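Local coordinates for putative membrane anchored protein (Corynebacterium diphtheriae, PDB 3LSO) that is of unknown function but is probably a membrane-anchored protein of elongated, all-beta domains, at residues B[336-348]-B[427-439]. Numbering follows the deposited sequence.
Sequences RVYEIGINAPEDV and YMFQMGVYKYSNS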
ATOM      1  N   ARG B 336     -18.360 -21.229 -34.436  1.00 16.65           N
ATOM      2  CA  ARG B 336     -19.509 -20.707 -35.180  1.00 15.74           C
ATOM      3  C   ARG B 336     -20.086 -19.531 -34.465  1.00 15.68           C
ATOM      4  O   ARG B 336     -20.446 -19.658 -33.299  1.00 15.62           O
ATOM      5  CB  ARG B 336     -20.560 -21.783 -35.288  1.00 15.45           C
ATOM      6  CG  ARG B 336     -19.991 -23.079 -35.850  1.00 13.19           C
ATOM      7  CD  ARG B 336     -19.972 -23.004 -37.372  1.00 11.08           C
ATOM      8  NE  ARG B 336     -21.335 -23.006 -37.926  1.00  9.36           N
ATOM      9  CZ  ARG B 336     -21.599 -22.828 -39.207  1.00  8.75           C
ATOM     10  NH1 ARG B 336     -20.579 -22.629 -40.056  1.00  8.59           N
ATOM     11  NH2 ARG B 336     -22.856 -22.860 -39.638  1.00  6.41           N
ATOM     12  N   VAL B 337     -20.140 -18.384 -35.152  1.00 15.64           N
ATOM     13  CA  VAL B 337     -20.694 -17.147 -34.602  1.00 15.42           C
ATOM     14  C   VAL B 337     -21.695 -16.600 -35.602  1.00 16.36           C
ATOM     15  O   VAL B 337     -21.380 -16.419 -36.779  1.00 17.06           O
ATOM     16  CB  VAL B 337     -19.592 -16.071 -34.363  1.00 15.59           C
ATOM     17  CG1 VAL B 337     -20.193 -14.694 -34.040  1.00 13.36           C
ATOM     18  CG2 VAL B 337     -18.619 -16.486 -33.266  1.00 15.61           C
ATOM     19  N   TYR B 338     -22.898 -16.319 -35.126  1.00 16.73           N
ATOM     20  CA  TYR B 338     -23.963 -15.818 -35.966  1.00 16.48           C
ATOM     21  C   TYR B 338     -24.087 -14.304 -35.905  1.00 16.88           C
ATOM     22  O   TYR B 338     -23.879 -13.669 -36.919  1.00 17.77           O
ATOM     23  CB  TYR B 338     -25.273 -16.489 -35.573  1.00 16.33           C
ATOM     24  CG  TYR B 338     -25.121 -17.976 -35.347  1.00 17.51           C
ATOM     25  CD1 TYR B 338     -24.506 -18.776 -36.317  1.00 14.68           C
ATOM     26  CD2 TYR B 338     -25.587 -18.596 -34.167  1.00 18.56           C
ATOM     27  CE1 TYR B 338     -24.350 -20.119 -36.155  1.00 13.09           C
ATOM     28  CE2 TYR B 338     -25.427 -19.981 -33.995  1.00 18.15           C
ATOM     29  CZ  TYR B 338     -24.796 -20.722 -35.019  1.00 16.37           C
ATOM     30  OH  TYR B 338     -24.606 -22.074 -34.931  1.00 17.41           O
ATOM     31  N   GLU B 339     -24.475 -13.725 -34.760  1.00 16.77           N
ATOM     32  CA  GLU B 339     -24.574 -12.255 -34.630  1.00 16.73           C
ATOM     33  C   GLU B 339     -23.595 -11.720 -33.646  1.00 16.08           C
ATOM     34  O   GLU B 339     -23.305 -12.358 -32.631  1.00 16.16           O
ATOM     35  CB  GLU B 339     -25.914 -11.823 -34.087  1.00 16.73           C
ATOM     36  CG  GLU B 339     -26.724 -10.992 -34.982  1.00 17.38           C
ATOM     37  CD  GLU B 339     -28.007 -10.602 -34.294  1.00 18.65           C
ATOM     38  OE1 GLU B 339     -27.955 -10.178 -33.094  1.00 14.16           O
ATOM     39  OE2 GLU B 339     -29.066 -10.759 -34.947  1.00 20.42           O
ATOM     40  N   ILE B 340     -23.128 -10.515 -33.927  1.00 15.30           N
ATOM     41  CA  ILE B 340     -22.445  -9.724 -32.916  1.00 13.31           C
ATOM     42  C   ILE B 340     -22.915  -8.301 -33.103  1.00 13.18           C
ATOM     43  O   ILE B 340     -23.291  -7.903 -34.210  1.00 12.42           O
ATOM     44  CB  ILE B 340     -20.902  -9.849 -32.974  1.00 13.01           C
ATOM     45  CG1 ILE B 340     -20.351  -9.271 -34.261  1.00 11.23           C
ATOM     46  CG2 ILE B 340     -20.460 -11.284 -32.761  1.00 10.43           C
ATOM     47  CD1 ILE B 340     -18.897  -8.995 -34.165  1.00 11.09           C
ATOM     48  N   GLY B 341     -22.962  -7.558 -32.012  1.00 13.42           N
ATOM     49  CA  GLY B 341     -23.267  -6.134 -32.102  1.00 14.25           C
ATOM     50  C   GLY B 341     -22.995  -5.477 -30.779  1.00 14.37           C
ATOM     51  O   GLY B 341     -22.939  -6.177 -29.749  1.00 14.71           O
ATOM     52  N   ILE B 342     -22.805  -4.152 -30.798  1.00 13.99           N
ATOM     53  CA  ILE B 342     -22.687  -3.374 -29.557  1.00 13.81           C
ATOM     54  C   ILE B 342     -24.058  -2.936 -29.025  1.00 13.79           C
ATOM     55  O   ILE B 342     -24.869  -2.388 -29.778  1.00 13.52           O
ATOM     56  CB  ILE B 342     -21.831  -2.117 -29.766  1.00 13.92           C
ATOM     57  CG1 ILE B 342     -20.393  -2.504 -30.069  1.00 13.86           C
ATOM     58  CG2 ILE B 342     -21.895  -1.194 -28.524  1.00 13.57           C
ATOM     59  CD1 ILE B 342     -19.765  -1.597 -31.108  1.00 15.32           C
ATOM     60  N   ASN B 343     -24.287  -3.159 -27.729  1.00 13.73           N
ATOM     61  CA  ASN B 343     -25.511  -2.738 -27.026  1.00 13.65           C
ATOM     62  C   ASN B 343     -25.147  -1.677 -25.994  1.00 14.15           C
ATOM     63  O   ASN B 343     -24.397  -1.935 -25.044  1.00 14.20           O
ATOM     64  CB  ASN B 343     -26.165  -3.932 -26.320  1.00 13.16           C
ATOM     65  CG  ASN B 343     -27.522  -3.585 -25.666  1.00 11.94           C
ATOM     66  OD1 ASN B 343     -28.481  -3.249 -26.348  1.00 13.25           O
ATOM     67  ND2 ASN B 343     -27.604  -3.715 -24.359  1.00  6.20           N
ATOM     68  N   ALA B 344     -25.688  -0.483 -26.165  1.00 14.71           N
ATOM     69  CA  ALA B 344     -25.211   0.660 -25.403  1.00 14.63           C
ATOM     70  C   ALA B 344     -26.016   0.827 -24.131  1.00 14.95           C
ATOM     71  O   ALA B 344     -27.139   0.340 -24.058  1.00 15.61           O
ATOM     72  CB  ALA B 344     -25.310   1.904 -26.275  1.00 14.35           C
ATOM     73  N   PRO B 345     -25.471   1.524 -23.126  1.00 15.45           N
ATOM     74  CA  PRO B 345     -26.314   1.872 -22.012  1.00 16.36           C
ATOM     75  C   PRO B 345     -27.628   2.400 -22.514  1.00 17.78           C
ATOM     76  O   PRO B 345     -27.709   3.018 -23.577  1.00 18.30           O
ATOM     77  CB  PRO B 345     -25.568   3.019 -21.364  1.00 16.03           C
ATOM     78  CG  PRO B 345     -24.168   2.710 -21.612  1.00 16.19           C
ATOM     79  CD  PRO B 345     -24.126   2.097 -22.976  1.00 15.83           C
ATOM     80  N   GLU B 346     -28.663   2.149 -21.740  1.00 19.13           N
ATOM     81  CA  GLU B 346     -29.979   2.688 -22.004  1.00 20.37           C
ATOM     82  C   GLU B 346     -29.890   4.221 -22.161  1.00 19.47           C
ATOM     83  O   GLU B 346     -29.220   4.894 -21.380  1.00 18.55           O
ATOM     84  CB  GLU B 346     -30.882   2.296 -20.827  1.00 21.06           C
ATOM     85  CG  GLU B 346     -32.367   2.129 -21.133  1.00 26.64           C
ATOM     86  CD  GLU B 346     -33.240   2.154 -19.842  1.00 34.56           C
ATOM     87  OE1 GLU B 346     -32.942   1.397 -18.862  1.00 37.04           O
ATOM     88  OE2 GLU B 346     -34.233   2.931 -19.817  1.00 35.55           O
ATOM     89  N   ASP B 347     -30.562   4.732 -23.189  1.00 19.37           N
ATOM     90  CA  ASP B 347     -30.618   6.161 -23.558  1.00 19.61           C
ATOM     91  C   ASP B 347     -29.550   6.603 -24.531  1.00 19.02           C
ATOM     92  O   ASP B 347     -29.722   7.651 -25.165  1.00 19.86           O
ATOM     93  CB  ASP B 347     -30.651   7.122 -22.350  1.00 19.82           C
ATOM     94  CG  ASP B 347     -32.013   7.153 -21.667  1.00 23.71           C
ATOM     95  OD1 ASP B 347     -32.971   6.528 -22.200  1.00 26.46           O
ATOM     96  OD2 ASP B 347     -32.137   7.794 -20.590  1.00 26.55           O
ATOM     97  N   VAL B 348     -28.445   5.854 -24.623  1.00 17.78           N
ATOM     98  CA  VAL B 348     -27.351   6.223 -25.516  1.00 17.19           C
ATOM     99  C   VAL B 348     -27.742   5.898 -26.974  1.00 17.45           C
ATOM    100  O   VAL B 348     -28.222   4.791 -27.252  1.00 17.29           O
ATOM    101  CB  VAL B 348     -26.029   5.552 -25.094  1.00 17.06           C
ATOM    102  CG1 VAL B 348     -24.940   5.817 -26.101  1.00 16.42           C
ATOM    103  CG2 VAL B 348     -25.601   6.057 -23.747  1.00 17.52           C
ATOM    104  N   TYR B 427     -20.706   3.569 -16.633  1.00 11.79           N
ATOM    105  CA  TYR B 427     -21.494   2.984 -17.682  1.00 12.43           C
ATOM    106  C   TYR B 427     -20.507   2.199 -18.539  1.00 13.90           C
ATOM    107  O   TYR B 427     -19.354   2.619 -18.656  1.00 15.33           O
ATOM    108  CB  TYR B 427     -22.137   4.100 -18.512  1.00 11.61           C
ATOM    109  CG  TYR B 427     -23.170   4.982 -17.802  1.00  9.48           C
ATOM    110  CD1 TYR B 427     -24.532   4.650 -17.800  1.00  9.09           C
ATOM    111  CD2 TYR B 427     -22.791   6.158 -17.169  1.00  8.30           C
ATOM    112  CE1 TYR B 427     -25.482   5.458 -17.157  1.00  8.12           C
ATOM    113  CE2 TYR B 427     -23.719   6.979 -16.526  1.00  7.39           C
ATOM    114  CZ  TYR B 427     -25.058   6.621 -16.526  1.00  9.30           C
ATOM    115  OH  TYR B 427     -25.965   7.440 -15.897  1.00 10.15           O
HETATM  116  N   MSE B 428     -20.926   1.053 -19.090  1.00 14.32           N
HETATM  117  CA  MSE B 428     -20.115   0.275 -20.029  1.00 14.57           C
HETATM  118  C   MSE B 428     -20.950  -0.018 -21.237  1.00 15.10           C
HETATM  119  O   MSE B 428     -22.181  -0.031 -21.157  1.00 15.64           O
HETATM  120  CB  MSE B 428     -19.775  -1.094 -19.458  1.00 14.85           C
HETATM  121  CG  MSE B 428     -18.575  -1.173 -18.553  1.00 15.18           C
HETATM  122 SE   MSE B 428     -18.671  -2.874 -17.634  0.75 12.38          SE
HETATM  123  CE  MSE B 428     -20.200  -2.487 -16.525  1.00 13.37           C
ATOM    124  N   PHE B 429     -20.301  -0.311 -22.351  1.00 15.25           N
ATOM    125  CA  PHE B 429     -21.020  -0.901 -23.455  1.00 15.53           C
ATOM    126  C   PHE B 429     -21.043  -2.429 -23.354  1.00 16.21           C
ATOM    127  O   PHE B 429     -20.206  -3.033 -22.666  1.00 16.84           O
ATOM    128  CB  PHE B 429     -20.421  -0.418 -24.760  1.00 15.16           C
ATOM    129  CG  PHE B 429     -20.624   1.036 -24.983  1.00 15.46           C
ATOM    130  CD1 PHE B 429     -21.671   1.491 -25.752  1.00 13.97           C
ATOM    131  CD2 PHE B 429     -19.793   1.968 -24.381  1.00 18.11           C
ATOM    132  CE1 PHE B 429     -21.872   2.830 -25.950  1.00 13.42           C
ATOM    133  CE2 PHE B 429     -19.995   3.339 -24.584  1.00 15.86           C
ATOM    134  CZ  PHE B 429     -21.037   3.758 -25.368  1.00 13.81           C
ATOM    135  N   GLN B 430     -22.008  -3.057 -24.013  1.00 16.31           N
ATOM    136  CA  GLN B 430     -22.068  -4.509 -24.031  1.00 16.80           C
ATOM    137  C   GLN B 430     -21.910  -5.017 -25.432  1.00 17.17           C
ATOM    138  O   GLN B 430     -22.190  -4.289 -26.395  1.00 18.00           O
ATOM    139  CB  GLN B 430     -23.418  -4.976 -23.499  1.00 16.61           C
ATOM    140  CG  GLN B 430     -23.676  -4.589 -22.037  1.00 16.68           C
ATOM    141  CD  GLN B 430     -25.038  -5.033 -21.549  1.00 16.44           C
ATOM    142  OE1 GLN B 430     -26.035  -4.941 -22.263  1.00 16.50           O
ATOM    143  NE2 GLN B 430     -25.088  -5.527 -20.325  1.00 18.05           N
HETATM  144  N   MSE B 431     -21.493  -6.271 -25.567  1.00 17.53           N
HETATM  145  CA  MSE B 431     -21.611  -6.976 -26.863  1.00 17.62           C
HETATM  146  C   MSE B 431     -22.760  -7.955 -26.773  1.00 17.56           C
HETATM  147  O   MSE B 431     -22.869  -8.714 -25.785  1.00 18.21           O
HETATM  148  CB  MSE B 431     -20.340  -7.747 -27.214  1.00 17.64           C
HETATM  149  CG  MSE B 431     -20.175  -8.042 -28.721  1.00 19.66           C
HETATM  150 SE   MSE B 431     -18.515  -9.005 -29.028  0.75 22.30          SE
HETATM  151  CE  MSE B 431     -18.237  -8.537 -30.857  1.00 20.49           C
ATOM    152  N   GLY B 432     -23.624  -7.920 -27.779  1.00 17.24           N
ATOM    153  CA  GLY B 432     -24.647  -8.952 -27.982  1.00 17.61           C
ATOM    154  C   GLY B 432     -23.995 -10.070 -28.796  1.00 18.35           C
ATOM    155  O   GLY B 432     -23.254  -9.783 -29.742  1.00 18.89           O
ATOM    156  N   VAL B 433     -24.209 -11.333 -28.421  1.00 17.81           N
ATOM    157  CA  VAL B 433     -23.666 -12.432 -29.210  1.00 17.85           C
ATOM    158  C   VAL B 433     -24.682 -13.533 -29.380  1.00 17.53           C
ATOM    159  O   VAL B 433     -25.465 -13.816 -28.478  1.00 17.30           O
ATOM    160  CB  VAL B 433     -22.408 -13.035 -28.589  1.00 17.68           C
ATOM    161  CG1 VAL B 433     -21.376 -12.001 -28.488  1.00 20.55           C
ATOM    162  CG2 VAL B 433     -22.701 -13.523 -27.195  1.00 18.40           C
ATOM    163  N   TYR B 434     -24.648 -14.166 -30.542  1.00 16.89           N
ATOM    164  CA  TYR B 434     -25.449 -15.348 -30.792  1.00 16.52           C
ATOM    165  C   TYR B 434     -24.467 -16.217 -31.540  1.00 16.86           C
ATOM    166  O   TYR B 434     -24.007 -15.820 -32.635  1.00 16.85           O
ATOM    167  CB  TYR B 434     -26.667 -14.997 -31.658  1.00 16.07           C
ATOM    168  CG  TYR B 434     -27.479 -16.158 -32.154  1.00 15.82           C
ATOM    169  CD1 TYR B 434     -27.728 -17.277 -31.335  1.00 17.27           C
ATOM    170  CD2 TYR B 434     -28.033 -16.144 -33.440  1.00 15.87           C
ATOM    171  CE1 TYR B 434     -28.485 -18.364 -31.803  1.00 15.67           C
ATOM    172  CE2 TYR B 434     -28.808 -17.228 -33.921  1.00 16.13           C
ATOM    173  CZ  TYR B 434     -29.013 -18.318 -33.092  1.00 16.76           C
ATOM    174  OH  TYR B 434     -29.764 -19.356 -33.524  1.00 19.95           O
ATOM    175  N   LYS B 435     -24.124 -17.371 -30.944  1.00 16.04           N
ATOM    176  CA  LYS B 435     -23.019 -18.205 -31.427  1.00 14.84           C
ATOM    177  C   LYS B 435     -23.178 -19.624 -30.961  1.00 14.89           C
ATOM    178  O   LYS B 435     -24.009 -19.893 -30.085  1.00 15.13           O
ATOM    179  CB  LYS B 435     -21.688 -17.658 -30.906  1.00 14.80           C
ATOM    180  CG  LYS B 435     -21.484 -17.791 -29.402  1.00 12.40           C
ATOM    181  CD  LYS B 435     -20.352 -16.917 -28.927  1.00 11.05           C
ATOM    182  CE  LYS B 435     -20.038 -17.213 -27.472  1.00 13.27           C
ATOM    183  NZ  LYS B 435     -18.813 -16.506 -27.014  1.00 14.77           N
ATOM    184  N   TYR B 436     -22.350 -20.515 -31.510  1.00 14.54           N
ATOM    185  CA  TYR B 436     -22.319 -21.948 -31.156  1.00 15.26           C
ATOM    186  C   TYR B 436     -23.393 -22.779 -31.832  1.00 16.06           C
ATOM    187  O   TYR B 436     -24.505 -22.282 -32.077  1.00 16.58           O
ATOM    188  CB  TYR B 436     -22.422 -22.205 -29.647  1.00 14.56           C
ATOM    189  CG  TYR B 436     -21.304 -21.619 -28.840  1.00 14.92           C
ATOM    190  CD1 TYR B 436     -20.146 -21.147 -29.455  1.00 14.68           C
ATOM    191  CD2 TYR B 436     -21.398 -21.545 -27.455  1.00 15.87           C
ATOM    192  CE1 TYR B 436     -19.121 -20.602 -28.711  1.00 16.75           C
ATOM    193  CE2 TYR B 436     -20.368 -21.021 -26.686  1.00 17.02           C
ATOM    194  CZ  TYR B 436     -19.229 -20.545 -27.324  1.00 18.18           C
ATOM    195  OH  TYR B 436     -18.197 -20.014 -26.581  1.00 19.25           O
ATOM    196  N   SER B 437     -23.018 -24.034 -32.133  1.00 15.98           N
ATOM    197  CA  SER B 437     -23.902 -25.129 -32.523  1.00 15.39           C
ATOM    198  C   SER B 437     -25.032 -25.271 -31.508  1.00 15.44           C
ATOM    199  O   SER B 437     -26.193 -25.125 -31.858  1.00 15.93           O
ATOM    200  CB  SER B 437     -23.061 -26.416 -32.530  1.00 16.05           C
ATOM    201  OG  SER B 437     -23.463 -27.377 -33.496  1.00 15.80           O
ATOM    202  N   ASN B 438     -24.699 -25.622 -30.264  1.00 15.90           N
ATOM    203  CA  ASN B 438     -25.660 -25.582 -29.162  1.00 16.12           C
ATOM    204  C   ASN B 438     -25.710 -24.115 -28.813  1.00 16.60           C
ATOM    205  O   ASN B 438     -24.886 -23.627 -28.016  1.00 17.22           O
ATOM    206  CB  ASN B 438     -25.197 -26.419 -27.966  1.00 15.59           C
ATOM    207  CG  ASN B 438     -26.355 -26.807 -27.025  1.00 18.23           C
ATOM    208  OD1 ASN B 438     -27.192 -25.974 -26.692  1.00 20.30           O
ATOM    209  ND2 ASN B 438     -26.402 -28.093 -26.586  1.00 20.75           N
ATOM    210  N   SER B 439     -26.660 -23.411 -29.417  1.00 16.78           N
ATOM    211  CA  SER B 439     -26.515 -21.965 -29.627  1.00 17.36           C
ATOM    212  C   SER B 439     -26.825 -21.091 -28.406  1.00 18.01           C
ATOM    213  O   SER B 439     -27.932 -21.142 -27.871  1.00 19.73           O
ATOM    214  CB  SER B 439     -27.395 -21.526 -30.793  1.00 16.85           C
ATOM    215  OG  SER B 439     -28.761 -21.553 -30.443  1.00 16.03           O
TER
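N343 and Q430 form a hydrogen-bonded pair of the antiparallel ladder between strands 335-343 and 425-435. N343 N gives a nearly straight bond to Q430 O (2.7 Å), and Q430 N returns one to N343 O. Their side chains lie alongside each other, and N343 ND2 reaches Q430 OE1 (2.9 Å) close to both amide planes, which are 30° apart. With N343 CG anti to its own N (chi1 -175°) the amide lies beside Q430, and chi2 directs ND2 to OE1 while OD1 takes N390 N. The ladder continues through G341 and G432, then E339 and Y434, until a classic beta bulge: Y338 N (2.8 Å) and E339 N (3.0 Å) both donate to Y434 O, and beyond it Y436 N meets R336 O. At the bulge Y338 points toward the partner strand, where its edge meets the face of Y434 with CD2 over the ring centre, planes 59° apart. The extended chain of selenomethionine M431 brings its CE to I340 CD1, and both side chains pack on V412 of strand 410-417. Past the strand end, P345 CD sits over one face of F429, 4.0 Å from the centroid, a CH-pi contact. The chemistry is thus split: E339 (bonded to T365 and Y393), N343, Q430 and Y434 line one face; on the other, I340, I342 and M431, with F429 on V322 and V324, pack against the four-stranded sheet as in a beta-sandwich, and K435 ends the row, salt-bridged to D295 and D297.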